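Local coordinates for protein inosine-uridine nucleoside N-ribohydrolase (Xanthomonas oryzae pv. oryzae, PDB 4KL0) that binds calcium and may hydrolyse N-glycosidic bonds of nucleosides, although its actual substrate is not established, at residues A[240-245]-A[368-373]; A[85-90]-A[247-252]. All coordinates share one frame; numbering follows the deposited sequence.

Contact 1: residues A[240-245]-A[368-373]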
loop_
_atom_site.group_PDB
_atom_site.type_symbol
_atom_site.label_atom_id
_atom_site.label_comp_id
_atom_site.label_asym_id
_atom_site.label_seq_id
_atom_site.Cartn_x
_atom_site.Cartn_y
_atom_site.Cartn_z
ATOM N N GLU A 240 0.877 -16.848 -8.471
ATOM C CA GLU A 240 1.068 -17.695 -9.633
ATOM C C GLU A 240 0.019 -17.359 -10.676
ATOM O O GLU A 240 0.359 -17.247 -11.827
ATOM C CB GLU A 240 1.057 -19.196 -9.281
ATOM C CG GLU A 240 2.231 -19.635 -8.328
ATOM C CD GLU A 240 3.614 -19.700 -8.958
ATOM O OE1 GLU A 240 3.778 -19.445 -10.175
ATOM O OE2 GLU A 240 4.589 -20.009 -8.231
ATOM N N GLY A 241 -1.201 -17.094 -10.225
ATOM C CA GLY A 241 -2.283 -16.606 -11.093
ATOM C C GLY A 241 -1.968 -15.364 -11.892
ATOM O O GLY A 241 -2.317 -15.247 -13.066
ATOM N N ILE A 242 -1.279 -14.412 -11.268
ATOM C CA ILE A 242 -1.017 -13.161 -11.972
ATOM C C ILE A 242 0.217 -13.218 -12.859
ATOM O O ILE A 242 0.401 -12.364 -13.724
ATOM C CB ILE A 242 -0.932 -11.899 -11.031
ATOM C CG1 ILE A 242 0.133 -12.059 -9.940
ATOM C CG2 ILE A 242 -2.286 -11.645 -10.381
ATOM C CD1 ILE A 242 0.122 -10.834 -9.024
ATOM N N ALA A 243 1.064 -14.219 -12.658
ATOM C CA ALA A 243 2.236 -14.357 -13.482
ATOM C C ALA A 243 1.956 -15.267 -14.702
ATOM O O ALA A 243 2.751 -15.306 -15.637
ATOM C CB ALA A 243 3.374 -14.881 -12.659
ATOM N N ARG A 244 0.792 -15.897 -14.696
ATOM C CA ARG A 244 0.517 -17.028 -15.601
ATOM C C ARG A 244 0.694 -16.655 -17.078
ATOM O O ARG A 244 1.234 -17.430 -17.874
ATOM C CB ARG A 244 -0.893 -17.589 -15.322
ATOM C CG ARG A 244 -1.244 -18.946 -15.986
ATOM C CD ARG A 244 -2.502 -19.552 -15.311
ATOM N NE ARG A 244 -2.257 -20.008 -13.940
ATOM C CZ ARG A 244 -3.050 -19.730 -12.899
ATOM N NH1 ARG A 244 -4.136 -18.964 -13.044
ATOM N NH2 ARG A 244 -2.751 -20.188 -11.692
ATOM N N ASN A 245 0.273 -15.458 -17.432
ATOM C CA ASN A 245 0.283 -15.069 -18.825
ATOM C C ASN A 245 1.456 -14.211 -19.250
ATOM O O ASN A 245 1.390 -13.568 -20.307
ATOM C CB ASN A 245 -1.011 -14.367 -19.171
ATOM C CG ASN A 245 -2.201 -15.130 -18.712
ATOM O OD1 ASN A 245 -2.341 -16.315 -19.034
ATOM N ND2 ASN A 245 -3.068 -14.484 -17.933
ATOM N N LEU A 368 -9.272 -8.249 -9.166
ATOM C CA LEU A 368 -8.748 -6.977 -9.604
ATOM C C LEU A 368 -7.346 -7.120 -10.210
ATOM O O LEU A 368 -7.075 -6.517 -11.241
ATOM C CB LEU A 368 -8.750 -5.997 -8.433
ATOM C CG LEU A 368 -10.109 -5.579 -7.837
ATOM C CD1 LEU A 368 -9.873 -4.923 -6.491
ATOM C CD2 LEU A 368 -10.853 -4.595 -8.759
ATOM N N ALA A 369 -6.457 -7.890 -9.566
ATOM C CA ALA A 369 -5.101 -7.981 -10.100
ATOM C C ALA A 369 -5.090 -8.688 -11.463
ATOM O O ALA A 369 -4.420 -8.237 -12.420
ATOM C CB ALA A 369 -4.226 -8.659 -9.169
ATOM N N LYS A 370 -5.881 -9.750 -11.601
ATOM C CA LYS A 370 -5.885 -10.437 -12.912
ATOM C C LYS A 370 -6.477 -9.581 -14.016
ATOM O O LYS A 370 -5.946 -9.566 -15.156
ATOM C CB LYS A 370 -6.664 -11.758 -12.874
ATOM C CG LYS A 370 -6.039 -12.841 -12.054
ATOM C CD LYS A 370 -7.047 -13.982 -11.913
ATOM C CE LYS A 370 -6.422 -15.244 -11.359
ATOM N NZ LYS A 370 -7.430 -16.404 -11.396
ATOM N N ALA A 371 -7.557 -8.852 -13.717
ATOM C CA ALA A 371 -8.177 -7.992 -14.736
ATOM C C ALA A 371 -7.216 -6.867 -15.159
ATOM O O ALA A 371 -7.145 -6.492 -16.344
ATOM C CB ALA A 371 -9.532 -7.432 -14.227
ATOM N N ALA A 372 -6.427 -6.374 -14.194
ATOM C CA ALA A 372 -5.533 -5.254 -14.419
ATOM C C ALA A 372 -4.415 -5.654 -15.387
ATOM O O ALA A 372 -3.846 -4.785 -16.072
ATOM C CB ALA A 372 -4.938 -4.760 -13.046
ATOM N N LEU A 373 -4.075 -6.943 -15.413
ATOM C CA LEU A 373 -2.913 -7.404 -16.170
ATOM C C LEU A 373 -3.272 -8.017 -17.523
ATOM O O LEU A 373 -2.423 -8.634 -18.142
ATOM C CB LEU A 373 -2.081 -8.379 -15.367
ATOM C CG LEU A 373 -1.643 -7.806 -14.023
ATOM C CD1 LEU A 373 -1.087 -8.932 -13.130
ATOM C CD2 LEU A 373 -0.570 -6.771 -14.299
HETATM O O HOH W 1 -1.760 -11.253 -17.792
#
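The backbones of helix 236-243 and helix 358-372 come closest where the CA atoms of Ile242 and Lys370 stand 5.7 Å apart, beside Gly241, which has no side chain. This is a helix-helix contact at the periphery of the nucleoside hydrolase fold, joining the chain's last helix to one that comes after strand 221-224 of the central sheet. Ile242 carries most of it. With CG1 lodged between the backbone N and the carbonyl carbon (chi1 57°), its CG2 methyl reaches the other helix and lies 3.8 Å from Ala369 CB. Leu373, the first residue past the helix, sends CD1 across Ile242 to within 3.6 Å of Ile242 CB. The aliphatic chain of Lys370 runs extended past Gly241, whose CA is 4.4 Å from Lys370 CE. Lys370 NZ lies at the edge of the Arg244 guanidinium, 4.5 Å from Arg244 NH1; a salt bridge from Lys370 to Glu12 probably offsets the repulsion between the two cations. No direct hydrogen bond joins the segments, but a water donates to Leu373 O at 2.7 Å and weakly accepts from Asn245 ND2 at 3.5 Å.

Contact 2: residues A[85-90]-A[247-252]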
loop_
_atom_site.group_PDB
_atom_site.type_symbol
_atom_site.label_atom_id
_atom_site.label_comp_id
_atom_site.label_asym_id
_atom_site.label_seq_id
_atom_site.Cartn_x
_atom_site.Cartn_y
_atom_site.Cartn_z
ATOM N N ASP A 85 3.820 2.514 -16.234
ATOM C CA ASP A 85 3.964 2.449 -17.703
ATOM C C ASP A 85 3.510 1.081 -18.254
ATOM O O ASP A 85 2.735 0.988 -19.229
ATOM C CB ASP A 85 5.419 2.675 -18.090
ATOM C CG ASP A 85 5.882 4.121 -17.932
ATOM O OD1 ASP A 85 5.053 5.067 -17.775
ATOM O OD2 ASP A 85 7.121 4.288 -17.992
ATOM N N ARG A 86 3.943 0.003 -17.602
ATOM C CA ARG A 86 3.589 -1.392 -18.009
ATOM C C ARG A 86 2.137 -1.782 -17.699
ATOM O O ARG A 86 1.603 -2.771 -18.201
ATOM C CB ARG A 86 4.553 -2.350 -17.331
ATOM C CG ARG A 86 5.951 -2.139 -17.877
ATOM C CD ARG A 86 6.982 -2.937 -17.088
ATOM N NE ARG A 86 8.329 -2.890 -17.682
ATOM C CZ ARG A 86 9.186 -1.875 -17.576
ATOM N NH1 ARG A 86 8.859 -0.737 -16.993
ATOM N NH2 ARG A 86 10.391 -1.975 -18.140
ATOM N N LEU A 87 1.496 -1.010 -16.828
ATOM C CA LEU A 87 0.069 -1.186 -16.532
ATOM C C LEU A 87 -0.776 -0.248 -17.394
ATOM O O LEU A 87 -1.968 -0.154 -17.202
ATOM C CB LEU A 87 -0.211 -0.843 -15.044
ATOM C CG LEU A 87 0.389 -1.758 -13.985
ATOM C CD1 LEU A 87 0.125 -1.103 -12.595
ATOM C CD2 LEU A 87 -0.206 -3.188 -14.066
ATOM N N ALA A 88 -0.172 0.439 -18.359
ATOM C CA ALA A 88 -0.890 1.429 -19.188
ATOM C C ALA A 88 -1.647 2.448 -18.326
ATOM O O ALA A 88 -2.847 2.736 -18.528
ATOM C CB ALA A 88 -1.843 0.745 -20.161
ATOM N N LEU A 89 -0.935 2.949 -17.317
ATOM C CA LEU A 89 -1.352 4.133 -16.597
ATOM C C LEU A 89 -0.299 5.182 -16.919
ATOM O O LEU A 89 0.511 5.589 -16.060
ATOM C CB LEU A 89 -1.378 3.834 -15.117
ATOM C CG LEU A 89 -2.527 2.929 -14.667
ATOM C CD1 LEU A 89 -2.249 2.509 -13.201
ATOM C CD2 LEU A 89 -3.919 3.591 -14.814
ATOM N N PRO A 90 -0.283 5.671 -18.172
ATOM C CA PRO A 90 0.824 6.526 -18.574
ATOM C C PRO A 90 0.922 7.931 -17.945
ATOM O O PRO A 90 1.992 8.557 -18.041
ATOM C CB PRO A 90 0.539 6.737 -20.083
ATOM C CG PRO A 90 -0.873 6.700 -20.146
ATOM C CD PRO A 90 -1.297 5.572 -19.242
ATOM N N HIS A 247 2.698 -11.385 -17.971
ATOM C CA HIS A 247 2.751 -9.926 -17.825
ATOM C C HIS A 247 3.978 -9.593 -16.980
ATOM O O HIS A 247 4.177 -10.219 -15.936
ATOM C CB HIS A 247 1.494 -9.371 -17.135
ATOM C CG HIS A 247 1.355 -7.883 -17.242
ATOM N ND1 HIS A 247 2.259 -7.004 -16.668
ATOM C CD2 HIS A 247 0.405 -7.117 -17.832
ATOM C CE1 HIS A 247 1.875 -5.761 -16.925
ATOM N NE2 HIS A 247 0.740 -5.809 -17.612
ATOM N N PRO A 248 4.807 -8.616 -17.420
ATOM C CA PRO A 248 6.042 -8.362 -16.639
ATOM C C PRO A 248 5.762 -7.944 -15.189
ATOM O O PRO A 248 6.590 -8.216 -14.327
ATOM C CB PRO A 248 6.718 -7.192 -17.377
ATOM C CG PRO A 248 5.617 -6.590 -18.249
ATOM C CD PRO A 248 4.756 -7.785 -18.639
ATOM N N VAL A 249 4.628 -7.288 -14.934
ATOM C CA VAL A 249 4.391 -6.847 -13.566
ATOM C C VAL A 249 3.937 -8.020 -12.743
ATOM O O VAL A 249 4.308 -8.183 -11.585
ATOM C CB VAL A 249 3.373 -5.692 -13.528
ATOM C CG1 VAL A 249 2.985 -5.378 -12.085
ATOM C CG2 VAL A 249 3.983 -4.456 -14.242
ATOM N N GLY A 250 3.149 -8.910 -13.368
ATOM C CA GLY A 250 2.797 -10.156 -12.694
ATOM C C GLY A 250 3.988 -11.071 -12.373
ATOM O O GLY A 250 4.053 -11.627 -11.276
ATOM N N GLU A 251 4.923 -11.228 -13.322
ATOM C CA GLU A 251 6.101 -12.046 -13.087
ATOM C C GLU A 251 6.984 -11.366 -12.024
ATOM O O GLU A 251 7.536 -12.035 -11.159
ATOM C CB GLU A 251 6.929 -12.226 -14.374
ATOM C CG GLU A 251 6.175 -13.037 -15.462
ATOM C CD GLU A 251 6.966 -13.143 -16.756
ATOM O OE1 GLU A 251 7.825 -12.252 -16.992
ATOM O OE2 GLU A 251 6.747 -14.137 -17.528
ATOM N N TYR A 252 7.147 -10.055 -12.109
ATOM C CA TYR A 252 7.863 -9.357 -11.015
ATOM C C TYR A 252 7.260 -9.683 -9.643
ATOM O O TYR A 252 8.006 -10.009 -8.693
ATOM C CB TYR A 252 7.889 -7.839 -11.247
ATOM C CG TYR A 252 8.177 -6.981 -10.018
ATOM C CD1 TYR A 252 7.115 -6.440 -9.276
ATOM C CD2 TYR A 252 9.468 -6.800 -9.554
ATOM C CE1 TYR A 252 7.348 -5.679 -8.145
ATOM C CE2 TYR A 252 9.716 -6.029 -8.426
ATOM C CZ TYR A 252 8.650 -5.496 -7.712
ATOM O OH TYR A 252 8.895 -4.748 -6.575
#
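His247 CG is anti to the backbone N (chi1 -167°), and chi2 of -64° turns the ring so that ND1 faces its own helix start while NE2 and CE1 are presented to Arg86. The result is an N-cap: His247 stands immediately before helix 248-269, and its ND1 accepts from Val249 N at 2.9 Å. The bond is nearly straight, 162° at the hydrogen, with the donor in the ring plane, which fixes the rotation of the imidazole. Helix 70-86 meets this start with its C-terminal end, closed by a Schellman motif whose C-prime residue is Ala88, at positive phi. The outer edge of the same imidazole faces the carbonyl of Arg86, with NE2 3.2 Å from Arg86 O.

Apolar contacts continue the interface beside the ring. Val249 CG2 packs against Arg86 CB at 3.8 Å, and the other branch, CG1, lies 4.3 Å from Leu87 CD2. That leucine methyl also approaches the imidazole obliquely. Arg86 stretches out from CG to NE, and its chain crosses Pro248 at an angle in the first turn of the helix; the guanidinium then turns back to its own helix, where NH1 bonds to Gly82 O. Val249 also touches Val83 of helix 70-86 and Thr47 of helix 41-54, so its side chain packs against both helices. The side chain of Val249 remains about 11 Å from that of the calcium ligand Asp42, so the contact lies near the metal site without forming part of it. On its more exposed side the contact ends with Pro248 CG, 4.1 Å from Arg86 CD.

Overall arrangement
The two contacts, centred 10 Å apart on the same side of the molecule, are both partly buried and both combine apolar contacts with polar or charged groups; the imidazole of contact 2 lies in its middle, the cations of contact 1 at its margin. Their segments alternate along the chain, and two consecutive helices, 236-243 and 248-269, meet the C-terminal helix in contact 1 and the end of helix 70-86 in contact 2. Leu373 joins them, its CD2 3.6 Å from Leu87 CD2 and its carbonyl beside His247. Contact 1 brings together the C-terminal ends of two helices through aliphatic groups and a bridging water; contact 2 sets a helix start, capped by an imidazole, against a helix end.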